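Local atomic coordinates of putative alcohol dehydrogenase (Sinorhizobium meliloti, PDB entry 4J6F), a protein that probably acts as a medium-chain dehydrogenase/reductase that interconverts alcohols and carbonyl compounds with the help of a nicotinamide adenine dinucleotide cofactor. Residues C190-G195 with K346-L351; E196-R201 with V277-V282; V219-I224 with N372-L377; A253-G258 with E267-G272; D289-L294 with L323-S328. One frame throughout, in Å; residues are numbered along the deposited sequence.

Interaction 1 of 5, residues C190-G195 with K346-L351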
# COMPACT_ATOMS: atom_id res chain seq x y z
N CYS A 190 6.88 22.23 -5.80
CA CYS A 190 7.10 21.08 -4.93
C CYS A 190 5.80 20.49 -4.38
O CYS A 190 5.54 19.31 -4.59
CB CYS A 190 8.06 21.41 -3.78
SG CYS A 190 8.41 20.03 -2.67
N ALA A 191 5.00 21.28 -3.67
CA ALA A 191 3.80 20.70 -3.05
C ALA A 191 2.74 20.21 -4.04
O ALA A 191 2.11 19.18 -3.79
CB ALA A 191 3.20 21.64 -2.02
N TYR A 192 2.55 20.92 -5.16
CA TYR A 192 1.49 20.56 -6.11
C TYR A 192 1.90 19.39 -7.02
O TYR A 192 1.06 18.57 -7.40
CB TYR A 192 0.97 21.77 -6.91
CG TYR A 192 0.16 22.74 -6.05
CD1 TYR A 192 0.76 23.48 -5.02
CD2 TYR A 192 -1.22 22.91 -6.25
CE1 TYR A 192 0.03 24.34 -4.23
CE2 TYR A 192 -1.95 23.79 -5.46
CZ TYR A 192 -1.32 24.50 -4.45
OH TYR A 192 -2.02 25.37 -3.63
N LEU A 193 3.19 19.29 -7.33
CA LEU A 193 3.66 18.11 -8.02
C LEU A 193 3.46 16.91 -7.11
O LEU A 193 2.90 15.89 -7.54
CB LEU A 193 5.13 18.25 -8.41
CG LEU A 193 5.71 17.11 -9.25
CD1 LEU A 193 4.92 16.89 -10.53
CD2 LEU A 193 7.16 17.39 -9.58
N THR A 194 3.92 17.04 -5.85
CA THR A 194 3.77 16.00 -4.84
C THR A 194 2.30 15.62 -4.61
O THR A 194 1.94 14.45 -4.67
CB THR A 194 4.48 16.40 -3.52
OG1 THR A 194 5.88 16.49 -3.77
CG2 THR A 194 4.30 15.37 -2.44
N GLY A 195 1.46 16.63 -4.38
CA GLY A 195 0.01 16.44 -4.39
C GLY A 195 -0.52 15.64 -5.58
O GLY A 195 -1.18 14.62 -5.38
N LYS A 346 -6.43 27.95 -14.98
CA LYS A 346 -6.90 28.41 -13.67
C LYS A 346 -7.83 27.43 -12.92
O LYS A 346 -8.80 27.84 -12.28
CB LYS A 346 -7.53 29.81 -13.77
CG LYS A 346 -6.53 30.92 -14.03
CD LYS A 346 -7.21 32.27 -14.19
CE LYS A 346 -6.27 33.29 -14.81
NZ LYS A 346 -5.13 33.65 -13.92
N LYS A 347 -7.52 26.14 -12.99
CA LYS A 347 -8.31 25.14 -12.26
C LYS A 347 -7.83 25.07 -10.82
O LYS A 347 -8.54 24.57 -9.96
CB LYS A 347 -8.25 23.76 -12.93
CG LYS A 347 -8.78 23.72 -14.35
CD LYS A 347 -9.28 22.33 -14.76
CE LYS A 347 -10.14 22.44 -16.02
NZ LYS A 347 -10.82 21.18 -16.42
N ILE A 348 -6.61 25.55 -10.56
CA ILE A 348 -6.14 25.80 -9.19
C ILE A 348 -5.67 27.26 -9.08
O ILE A 348 -5.44 27.90 -10.10
CB ILE A 348 -5.00 24.85 -8.76
CG1 ILE A 348 -3.81 24.96 -9.73
CG2 ILE A 348 -5.52 23.44 -8.62
CD1 ILE A 348 -2.62 24.08 -9.39
N ARG A 349 -5.54 27.77 -7.85
CA ARG A 349 -5.11 29.15 -7.64
C ARG A 349 -3.98 29.31 -6.59
O ARG A 349 -3.85 28.48 -5.68
CB ARG A 349 -6.32 30.05 -7.33
CG ARG A 349 -7.08 29.72 -6.05
CD ARG A 349 -8.22 30.70 -5.81
NE ARG A 349 -8.93 30.45 -4.55
CZ ARG A 349 -8.64 31.03 -3.39
NH1 ARG A 349 -7.62 31.89 -3.31
NH2 ARG A 349 -9.34 30.75 -2.29
N PRO A 350 -3.16 30.36 -6.71
CA PRO A 350 -2.04 30.49 -5.78
C PRO A 350 -2.51 30.86 -4.38
O PRO A 350 -3.43 31.64 -4.23
CB PRO A 350 -1.21 31.62 -6.38
CG PRO A 350 -2.23 32.48 -7.05
CD PRO A 350 -3.27 31.54 -7.60
N LEU A 351 -1.86 30.30 -3.37
CA LEU A 351 -2.19 30.61 -1.99
C LEU A 351 -1.00 31.28 -1.30
O LEU A 351 -0.11 30.61 -0.77
CB LEU A 351 -2.60 29.34 -1.26
CG LEU A 351 -3.72 28.56 -1.95
CD1 LEU A 351 -3.90 27.18 -1.34
CD2 LEU A 351 -5.01 29.37 -1.91
O HOH W 1 -0.81 27.96 -3.72
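The seam between the catalytic and nucleotide-binding parts of a medium-chain dehydrogenase is bridged here by Y192 of helix 189-201, whose ring lies against I348 and whose hydroxyl reaches L351, both in the link from helix 333-344 to strand 352-357. Its side chain leaves the helix anti to the carbonyl carbon (chi1 -70°), which carries the long ring across to the other segment. There Y192 CD2 touches I348 CD1 at 3.6 Å, the methyl coming obliquely to the ring, and the two side chains run past one another in opposite senses. I348 can deliver that methyl because CG1 stands between its own N and carbonyl carbon (chi1 58°) while CD1 stays extended. Further along, Y192 OH lies 3.5 Å from L351 CD1, with the leucine crossing the tyrosine at about a right angle.

Tyrosine suits the place because it is oily along the ring and polar at the tip. No direct hydrogen bond joins the segments. Instead a water stands 2.9 Å from Y192 OH and takes the hydrogen of L351 N at 2.6 Å, so the amide and the hydroxyl share one partner. Q225 NE2 adds a weak bond to the hydroxyl. K346, with positive phi in a Schellman motif, turns the chain out of helix 333-344.

Around this pair, F188 meets the Y192 ring edge-to-face, A222 of helix 218-229 and L339 of helix 333-344 pack against the tyrosine, and L351 pairs through its backbone with K376 at the start of strand 376-380.

Interaction 2 of 5, residues E196-R201 with V277-V282; sequences ERMLER and VVADLV
M198, on the last turns of helix 189-201, faces A279 of strand 277-280, and the two CA atoms lie 7.6 Å apart, the nearest such pair between the segments. M198 is deposited as selenomethionine, and its flexible chain spans the gap. CG lies anti to the carbonyl carbon, the chain runs straight through chi2, and a bend at chi3 (69°) swings the terminal methyl over the strand. There M198 CE touches A279 CB at 3.9 Å and lies 4.2 Å from D280 N, while M198 SE comes within 4.4 Å of L281 CD2. A small alanine suits the strand position, for its single methyl meets the end of the long side chain while I223 of helix 218-229 also packs on M198.

D280 OD1 accepts from V282 N at 3.0 Å, an Asx turn in which the donor stands above the carboxylate plane, 52° out of it. OD1 also receives T213 OG1 and G283 N, and OD2 is bonded to Y300 OH, so the buried carboxylate is held from several directions. An aspartate fits because its short side chain can take up the amides that follow it as well as these hydroxyls. R201, at the helix end, bonds through NH1 to G327 O and through NH2 to L323 O of the second subunit.

No hydrogen bond crosses between the segments. Dispersion and the exclusion of water hold the helix on this central strand of the parallel Rossmann sheet, while the polar side chains discussed here bond within their own segment or outside the pair.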
# COMPACT_ATOMS: atom_id res chain seq x y z
N GLU A 196 -0.23 16.08 -6.80
CA GLU A 196 -0.70 15.36 -8.00
C GLU A 196 -0.34 13.88 -8.01
O GLU A 196 -1.21 13.05 -8.28
CB GLU A 196 -0.18 15.99 -9.30
CG GLU A 196 -1.22 16.73 -10.10
CD GLU A 196 -2.45 15.90 -10.43
OE1 GLU A 196 -2.35 14.93 -11.22
OE2 GLU A 196 -3.53 16.23 -9.91
N ARG A 197 0.94 13.57 -7.72
CA ARG A 197 1.44 12.19 -7.79
C ARG A 197 0.64 11.34 -6.83
O ARG A 197 0.19 10.25 -7.18
CB ARG A 197 2.91 12.12 -7.39
CG ARG A 197 3.80 11.20 -8.23
CD ARG A 197 3.13 9.93 -8.73
NE ARG A 197 3.53 9.59 -10.10
CZ ARG A 197 4.28 8.55 -10.44
NH1 ARG A 197 4.72 7.70 -9.53
NH2 ARG A 197 4.59 8.35 -11.71
N MSE A 198 0.44 11.87 -5.63
CA MSE A 198 -0.31 11.18 -4.58
C MSE A 198 -1.67 10.83 -5.11
O MSE A 198 -2.09 9.68 -5.00
CB MSE A 198 -0.43 12.06 -3.33
CG MSE A 198 0.83 12.03 -2.48
SE MSE A 198 0.61 13.27 -0.95
CE MSE A 198 -0.75 12.31 0.10
N LEU A 199 -2.34 11.80 -5.73
CA LEU A 199 -3.69 11.58 -6.26
C LEU A 199 -3.70 10.62 -7.44
O LEU A 199 -4.71 9.94 -7.68
CB LEU A 199 -4.36 12.91 -6.63
CG LEU A 199 -4.65 13.83 -5.44
CD1 LEU A 199 -5.37 15.09 -5.87
CD2 LEU A 199 -5.42 13.11 -4.34
N GLU A 200 -2.59 10.55 -8.16
CA GLU A 200 -2.43 9.66 -9.29
C GLU A 200 -2.15 8.21 -8.82
O GLU A 200 -2.66 7.24 -9.39
CB GLU A 200 -1.32 10.19 -10.21
CG GLU A 200 -1.30 9.61 -11.62
CD GLU A 200 -2.31 10.24 -12.56
OE1 GLU A 200 -2.10 10.10 -13.78
OE2 GLU A 200 -3.30 10.87 -12.10
N ARG A 201 -1.36 8.10 -7.75
CA ARG A 201 -0.99 6.79 -7.20
C ARG A 201 -2.17 6.12 -6.54
O ARG A 201 -2.31 4.90 -6.58
CB ARG A 201 0.15 6.94 -6.19
CG ARG A 201 1.51 7.20 -6.82
CD ARG A 201 2.10 5.95 -7.45
NE ARG A 201 2.12 4.87 -6.47
CZ ARG A 201 2.96 4.84 -5.44
NH1 ARG A 201 3.85 5.81 -5.26
NH2 ARG A 201 2.89 3.84 -4.58
N VAL A 277 -10.55 7.58 -0.28
CA VAL A 277 -9.12 7.82 -0.23
C VAL A 277 -8.79 8.67 0.97
O VAL A 277 -9.51 9.62 1.30
CB VAL A 277 -8.61 8.55 -1.50
CG1 VAL A 277 -7.15 8.94 -1.33
CG2 VAL A 277 -8.81 7.70 -2.75
N VAL A 278 -7.69 8.32 1.64
CA VAL A 278 -7.13 9.16 2.66
C VAL A 278 -5.79 9.65 2.13
O VAL A 278 -4.96 8.84 1.69
CB VAL A 278 -6.95 8.40 3.98
CG1 VAL A 278 -5.98 9.12 4.91
CG2 VAL A 278 -8.30 8.21 4.66
N ALA A 279 -5.62 10.97 2.12
CA ALA A 279 -4.35 11.63 1.85
C ALA A 279 -3.83 12.11 3.21
O ALA A 279 -4.41 13.02 3.83
CB ALA A 279 -4.55 12.80 0.90
N ASP A 280 -2.77 11.48 3.68
CA ASP A 280 -2.24 11.73 5.01
C ASP A 280 -0.95 12.53 4.96
O ASP A 280 0.00 12.13 4.28
CB ASP A 280 -1.99 10.41 5.72
CG ASP A 280 -1.58 10.58 7.16
OD1 ASP A 280 -1.79 11.66 7.76
OD2 ASP A 280 -1.05 9.60 7.70
N LEU A 281 -0.90 13.65 5.67
CA LEU A 281 0.33 14.42 5.73
C LEU A 281 0.82 14.60 7.14
O LEU A 281 1.82 15.28 7.38
CB LEU A 281 0.16 15.75 5.02
CG LEU A 281 -0.00 15.34 3.56
CD1 LEU A 281 -1.11 16.12 2.86
CD2 LEU A 281 1.34 15.39 2.84
N VAL A 282 0.07 14.02 8.07
CA VAL A 282 0.39 14.07 9.49
C VAL A 282 0.98 12.77 10.05
O VAL A 282 2.00 12.80 10.71
CB VAL A 282 -0.88 14.42 10.29
CG1 VAL A 282 -0.56 14.57 11.76
CG2 VAL A 282 -1.49 15.69 9.75

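Interaction 3 of 5, residues V219-I224 with N372-L377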
# COMPACT_ATOMS: atom_id res chain seq x y z
N VAL A 219 1.19 20.73 1.04
CA VAL A 219 0.66 19.62 0.28
C VAL A 219 -0.84 19.44 0.53
O VAL A 219 -1.60 19.22 -0.41
CB VAL A 219 1.43 18.33 0.58
CG1 VAL A 219 0.91 17.20 -0.29
CG2 VAL A 219 2.92 18.54 0.37
N GLY A 220 -1.25 19.56 1.79
CA GLY A 220 -2.65 19.43 2.20
C GLY A 220 -3.53 20.30 1.34
O GLY A 220 -4.42 19.81 0.65
N SER A 221 -3.24 21.60 1.36
CA SER A 221 -4.01 22.58 0.61
C SER A 221 -4.03 22.24 -0.86
O SER A 221 -5.06 22.38 -1.51
CB SER A 221 -3.40 23.96 0.79
OG SER A 221 -3.59 24.38 2.12
N ALA A 222 -2.89 21.79 -1.38
CA ALA A 222 -2.77 21.54 -2.79
C ALA A 222 -3.71 20.41 -3.14
O ALA A 222 -4.46 20.49 -4.11
CB ALA A 222 -1.34 21.18 -3.16
N ILE A 223 -3.68 19.37 -2.33
CA ILE A 223 -4.51 18.22 -2.60
C ILE A 223 -5.98 18.60 -2.63
O ILE A 223 -6.72 18.10 -3.47
CB ILE A 223 -4.23 17.08 -1.62
CG1 ILE A 223 -3.04 16.30 -2.15
CG2 ILE A 223 -5.42 16.15 -1.53
CD1 ILE A 223 -2.38 15.49 -1.09
N ILE A 224 -6.39 19.50 -1.73
CA ILE A 224 -7.77 20.00 -1.75
C ILE A 224 -8.12 20.63 -3.10
O ILE A 224 -9.16 20.33 -3.69
CB ILE A 224 -8.03 20.96 -0.57
CG1 ILE A 224 -7.88 20.19 0.74
CG2 ILE A 224 -9.41 21.62 -0.67
CD1 ILE A 224 -7.93 21.05 1.98
N ASN A 372 1.32 28.81 11.59
CA ASN A 372 0.17 29.68 11.88
C ASN A 372 -0.14 30.56 10.69
O ASN A 372 -0.11 31.79 10.79
CB ASN A 372 0.41 30.51 13.12
CG ASN A 372 0.67 29.65 14.33
OD1 ASN A 372 -0.05 28.68 14.58
ND2 ASN A 372 1.71 29.98 15.08
N PHE A 373 -0.42 29.90 9.57
CA PHE A 373 -0.72 30.54 8.29
C PHE A 373 -1.33 29.49 7.36
O PHE A 373 -1.28 28.28 7.65
CB PHE A 373 0.54 31.14 7.66
CG PHE A 373 1.56 30.12 7.27
CD1 PHE A 373 1.48 29.47 6.04
CD2 PHE A 373 2.60 29.79 8.12
CE1 PHE A 373 2.41 28.52 5.68
CE2 PHE A 373 3.54 28.83 7.76
CZ PHE A 373 3.44 28.19 6.54
N VAL A 374 -1.89 29.95 6.24
CA VAL A 374 -2.45 29.04 5.23
C VAL A 374 -1.77 29.20 3.88
O VAL A 374 -1.34 30.28 3.51
CB VAL A 374 -3.96 29.24 5.05
CG1 VAL A 374 -4.47 28.32 3.95
CG2 VAL A 374 -4.68 28.97 6.36
N GLY A 375 -1.68 28.09 3.15
CA GLY A 375 -0.99 28.09 1.86
C GLY A 375 0.52 28.09 2.04
O GLY A 375 1.07 27.29 2.80
N LYS A 376 1.20 28.97 1.32
CA LYS A 376 2.65 28.92 1.25
C LYS A 376 3.36 30.24 1.51
O LYS A 376 2.86 31.30 1.20
CB LYS A 376 3.08 28.35 -0.10
CG LYS A 376 2.12 27.29 -0.63
CD LYS A 376 2.81 26.14 -1.33
CE LYS A 376 4.12 25.75 -0.68
NZ LYS A 376 5.27 26.18 -1.51
N LEU A 377 4.55 30.14 2.09
CA LEU A 377 5.42 31.28 2.32
C LEU A 377 6.43 31.37 1.17
O LEU A 377 6.94 30.34 0.68
CB LEU A 377 6.11 31.20 3.68
CG LEU A 377 5.19 31.07 4.92
CD1 LEU A 377 6.01 31.16 6.20
CD2 LEU A 377 4.07 32.10 4.97
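S221 and the turn at V374 and G375 lie only loosely side by side. S221 OG is 4.4 Å from V374 CG1 and 4.3 Å from G375 N, and neither approach is a hydrogen bond. The hydroxyl is instead paired with A215 O and G217 O of the loop just before the helix, two acceptors that must share its one hydrogen. Serine suits this buried spot because it is small enough for the turn to come near, with the CA atoms of S221 and G375 6.4 Å apart, and because its polar atom is satisfied at home.

Helix 218-229 follows strand 209-212 in the first strand-helix unit of the Rossmann fold, whose glycine-rich connection probably approaches the cofactor, as in relatives. The turn leads into strand 376-380 of the mixed sheet in the catalytic part.

Backbone shape is the second element. G375 has a phi of 76°, which by itself favours glycine, and a CB here would point away from the helix.

Within segment 372-377, L377 CG sits 3.7 Å above one face of the F373 ring, offset toward the rim, and G375 O lies at the ring's edge, in its plane. K376 NZ forms a salt bridge outside it, with D113.

Interaction 4 of 5, residues A253-G258 with E267-G272; sequences AVVTRG and EAASGG
A253 and V255, on the edge strand 253-256 of the parallel Rossmann sheet, pack against A269 near the end of helix 262-270, within the beta-alpha-beta crossover that carries the chain from this edge to strand 277-280. The close part is built from small methyls. A269 CB lies 3.7 Å from A253 CB and also meets V255, so it rests between the alternate residues that face this side of the strand. In V255, CG1 takes the place anti to N (chi1 166°), which leaves CG2 beside the backbone N as the branch that meets the helix. Alanines let helix and strand approach until the CA atoms of A253 and A269 are only 5.6 Å apart, and the branched valine is at home in a strand. V254 points the other way, onto M246 and L247 of helix 243-248.

The other side is loose. E267 and A268 are exposed, and the chain leaves the helix through two exposed glycines. G271 has positive phi (74°), easy for glycine. G271 N bonds to A268 O, but the bonds from G271 N and G272 N to E267 O are weak. In the packed part, by contrast, A269 CB comes to 3.6 Å from V255 CG2.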
# COMPACT_ATOMS: atom_id res chain seq x y z
N ALA A 253 -16.43 19.76 3.29
CA ALA A 253 -16.71 19.98 4.69
C ALA A 253 -15.39 19.93 5.42
O ALA A 253 -14.39 19.38 4.91
CB ALA A 253 -17.65 18.91 5.21
N VAL A 254 -15.38 20.52 6.60
CA VAL A 254 -14.19 20.56 7.43
C VAL A 254 -14.45 19.87 8.76
O VAL A 254 -15.53 19.97 9.33
CB VAL A 254 -13.70 22.01 7.64
CG1 VAL A 254 -12.35 22.04 8.34
CG2 VAL A 254 -13.59 22.72 6.30
N VAL A 255 -13.45 19.14 9.23
CA VAL A 255 -13.47 18.48 10.51
C VAL A 255 -12.30 19.10 11.30
O VAL A 255 -11.16 19.12 10.83
CB VAL A 255 -13.28 16.95 10.35
CG1 VAL A 255 -12.96 16.30 11.68
CG2 VAL A 255 -14.51 16.31 9.72
N THR A 256 -12.60 19.63 12.48
CA THR A 256 -11.60 20.24 13.35
C THR A 256 -10.88 19.16 14.15
O THR A 256 -11.51 18.32 14.79
CB THR A 256 -12.24 21.26 14.31
OG1 THR A 256 -13.00 22.22 13.56
CG2 THR A 256 -11.18 21.98 15.11
N ARG A 257 -9.55 19.18 14.12
CA ARG A 257 -8.77 18.11 14.73
C ARG A 257 -9.03 18.00 16.23
O ARG A 257 -9.20 16.89 16.75
CB ARG A 257 -7.28 18.28 14.45
CG ARG A 257 -6.49 16.98 14.52
CD ARG A 257 -5.00 17.25 14.42
NE ARG A 257 -4.58 17.77 13.11
CZ ARG A 257 -4.29 19.04 12.86
NH1 ARG A 257 -4.37 19.96 13.83
NH2 ARG A 257 -3.92 19.40 11.63
N GLY A 258 -9.07 19.14 16.92
CA GLY A 258 -9.21 19.20 18.37
C GLY A 258 -10.15 18.19 19.02
O GLY A 258 -9.71 17.17 19.54
N GLU A 267 -17.80 11.11 9.65
CA GLU A 267 -19.13 10.62 9.29
C GLU A 267 -20.14 11.75 9.11
O GLU A 267 -20.85 11.81 8.09
CB GLU A 267 -19.62 9.65 10.37
CG GLU A 267 -20.84 8.81 9.99
CD GLU A 267 -20.49 7.68 9.04
OE1 GLU A 267 -20.42 6.52 9.50
OE2 GLU A 267 -20.26 7.95 7.84
N ALA A 268 -20.21 12.64 10.09
CA ALA A 268 -21.16 13.75 10.07
C ALA A 268 -20.83 14.78 8.99
O ALA A 268 -21.71 15.21 8.25
CB ALA A 268 -21.25 14.42 11.44
N ALA A 269 -19.55 15.15 8.87
CA ALA A 269 -19.15 16.11 7.85
C ALA A 269 -19.32 15.58 6.42
O ALA A 269 -19.65 16.34 5.51
CB ALA A 269 -17.72 16.58 8.09
N SER A 270 -19.10 14.28 6.23
CA SER A 270 -19.33 13.63 4.93
C SER A 270 -20.82 13.49 4.56
O SER A 270 -21.17 13.32 3.38
CB SER A 270 -18.68 12.24 4.92
OG SER A 270 -19.05 11.53 3.76
N GLY A 271 -21.69 13.54 5.57
CA GLY A 271 -23.12 13.35 5.37
C GLY A 271 -23.47 11.90 5.10
O GLY A 271 -24.60 11.59 4.75
N GLY A 272 -22.50 11.00 5.26
CA GLY A 272 -22.73 9.57 5.09
C GLY A 272 -21.91 8.86 4.03
O GLY A 272 -21.71 7.64 4.12

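Interaction 5 of 5, residues D289-L294 with L323-S328; sequences DLLKIL and LELHGS
L323 fits into the groove between L291 of helix 287-293 and L294 three residues on, and each branch of its fork fills one side. L323 CD1 lies 4.0 Å from L291 O and 4.3 Å from L291 CD2, while L323 CD2 meets L294 CD2 at 4.2 Å. L291 CD2 is the complementary bump, touching L325 CD1 at 4.0 Å and so bridging the two leucines that strand 324-327 and its approach present. L291 and L325 cross at about a right angle, whereas L294 and L323 pass each other in opposite directions. L294 reaches in because its CG stands anti to its own N (chi1 -161°). Leucine suits all four places, since two methyls on a flexible stem can fill such a groove.

The polar E324 and H326 alternate with the leucines along the strand. H326 NE2 gives a hydrogen bond of 2.9 Å to E324 OE1, using the anti lone pair of that oxygen, which lies 16° out of the H326 ring plane. R203 binds E324 OE2. Strand 324-327, outermost of its sheet in this chain, pairs antiparallel with a strand of the second subunit, with L325 packing on L325 of that subunit.

The side chains in contact are apolar, so dispersion and burial hold the helix on the strand, while the carbonyls of L291, K292 and L294 at the helix end are met by K321 NZ.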
# COMPACT_ATOMS: atom_id res chain seq x y z
N ASP A 289 -6.28 5.57 13.12
CA ASP A 289 -7.65 6.03 13.00
C ASP A 289 -8.06 6.21 11.55
O ASP A 289 -9.19 5.91 11.17
CB ASP A 289 -7.86 7.33 13.79
CG ASP A 289 -8.10 7.08 15.26
OD1 ASP A 289 -8.24 5.90 15.67
OD2 ASP A 289 -8.17 8.07 16.01
N LEU A 290 -7.12 6.69 10.74
CA LEU A 290 -7.37 6.88 9.33
C LEU A 290 -7.68 5.55 8.64
O LEU A 290 -8.61 5.47 7.83
CB LEU A 290 -6.18 7.56 8.69
CG LEU A 290 -5.97 8.98 9.14
CD1 LEU A 290 -4.61 9.45 8.66
CD2 LEU A 290 -7.06 9.89 8.61
N LEU A 291 -6.91 4.51 8.98
CA LEU A 291 -7.18 3.15 8.48
C LEU A 291 -8.54 2.63 8.93
O LEU A 291 -9.16 1.84 8.22
CB LEU A 291 -6.09 2.17 8.91
CG LEU A 291 -4.62 2.43 8.56
CD1 LEU A 291 -3.79 1.23 8.99
CD2 LEU A 291 -4.39 2.73 7.08
N LYS A 292 -9.00 3.07 10.10
CA LYS A 292 -10.32 2.69 10.59
C LYS A 292 -11.43 3.34 9.76
O LYS A 292 -12.41 2.68 9.38
CB LYS A 292 -10.49 3.06 12.06
CG LYS A 292 -9.64 2.25 13.02
CD LYS A 292 -9.82 2.73 14.46
CE LYS A 292 -11.27 2.64 14.92
NZ LYS A 292 -11.58 3.58 16.03
N ILE A 293 -11.25 4.63 9.47
CA ILE A 293 -12.22 5.45 8.73
C ILE A 293 -12.34 5.03 7.27
O ILE A 293 -13.43 5.02 6.70
CB ILE A 293 -11.82 6.94 8.83
CG1 ILE A 293 -12.13 7.47 10.24
CG2 ILE A 293 -12.52 7.77 7.77
CD1 ILE A 293 -11.27 8.64 10.68
N LEU A 294 -11.20 4.70 6.67
CA LEU A 294 -11.12 4.31 5.28
C LEU A 294 -12.05 3.13 4.98
O LEU A 294 -12.07 2.14 5.72
CB LEU A 294 -9.66 3.94 4.98
CG LEU A 294 -9.20 3.91 3.54
CD1 LEU A 294 -9.66 5.14 2.78
CD2 LEU A 294 -7.68 3.80 3.51
N LEU A 323 -7.14 -3.10 2.04
CA LEU A 323 -6.60 -1.74 1.82
C LEU A 323 -5.35 -1.69 0.94
O LEU A 323 -4.65 -2.68 0.80
CB LEU A 323 -6.32 -1.04 3.15
CG LEU A 323 -7.51 -0.86 4.11
CD1 LEU A 323 -7.14 -0.02 5.32
CD2 LEU A 323 -8.72 -0.26 3.40
N GLU A 324 -5.11 -0.52 0.33
CA GLU A 324 -3.81 -0.21 -0.28
C GLU A 324 -3.22 0.98 0.43
O GLU A 324 -3.92 1.98 0.67
CB GLU A 324 -3.95 0.19 -1.74
CG GLU A 324 -4.80 -0.72 -2.59
CD GLU A 324 -5.04 -0.16 -3.98
OE1 GLU A 324 -4.17 0.58 -4.49
OE2 GLU A 324 -6.11 -0.46 -4.56
N LEU A 325 -1.94 0.88 0.75
CA LEU A 325 -1.18 2.01 1.26
C LEU A 325 -0.16 2.39 0.21
O LEU A 325 0.53 1.52 -0.32
CB LEU A 325 -0.44 1.62 2.53
CG LEU A 325 -1.13 1.93 3.85
CD1 LEU A 325 -2.51 1.30 3.91
CD2 LEU A 325 -0.26 1.44 4.98
N HIS A 326 -0.06 3.69 -0.09
CA HIS A 326 0.88 4.18 -1.10
C HIS A 326 1.75 5.26 -0.52
O HIS A 326 1.26 6.21 0.07
CB HIS A 326 0.15 4.77 -2.30
CG HIS A 326 -0.58 3.76 -3.11
ND1 HIS A 326 0.06 2.86 -3.93
CD2 HIS A 326 -1.91 3.51 -3.23
CE1 HIS A 326 -0.84 2.09 -4.52
NE2 HIS A 326 -2.04 2.46 -4.11
N GLY A 327 3.05 5.10 -0.71
CA GLY A 327 4.01 6.15 -0.41
C GLY A 327 4.54 6.71 -1.70
O GLY A 327 4.76 5.96 -2.65
N SER A 328 4.76 8.03 -1.73
CA SER A 328 5.06 8.75 -2.96
C SER A 328 5.91 10.01 -2.70
O SER A 328 5.70 10.68 -1.69
CB SER A 328 3.73 9.07 -3.63
OG SER A 328 3.76 10.26 -4.39

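Overall arrangement
From the N terminus, helix 189-201 opens interactions 1 and 2, and helix 218-229 then opens interaction 3. Interaction 4 is the first to close, a short loop from strand 253-256 to helix 262-270, nested inside the other three. Interaction 2 closes next at strand 277-280, inside the loop of interaction 1, and interaction 5 follows in series, closing at 323-328 inside the loops of 1 and 3. Interaction 1 closes at 346-351 and interaction 3 last, at 372-377, crossing both 1 and 2. Interactions 2, 4 and 5 bind helices to the parallel sheet, whereas 1 and 3 tie that part to the approaches of strands 352-357 and 376-380 of the mixed sheet.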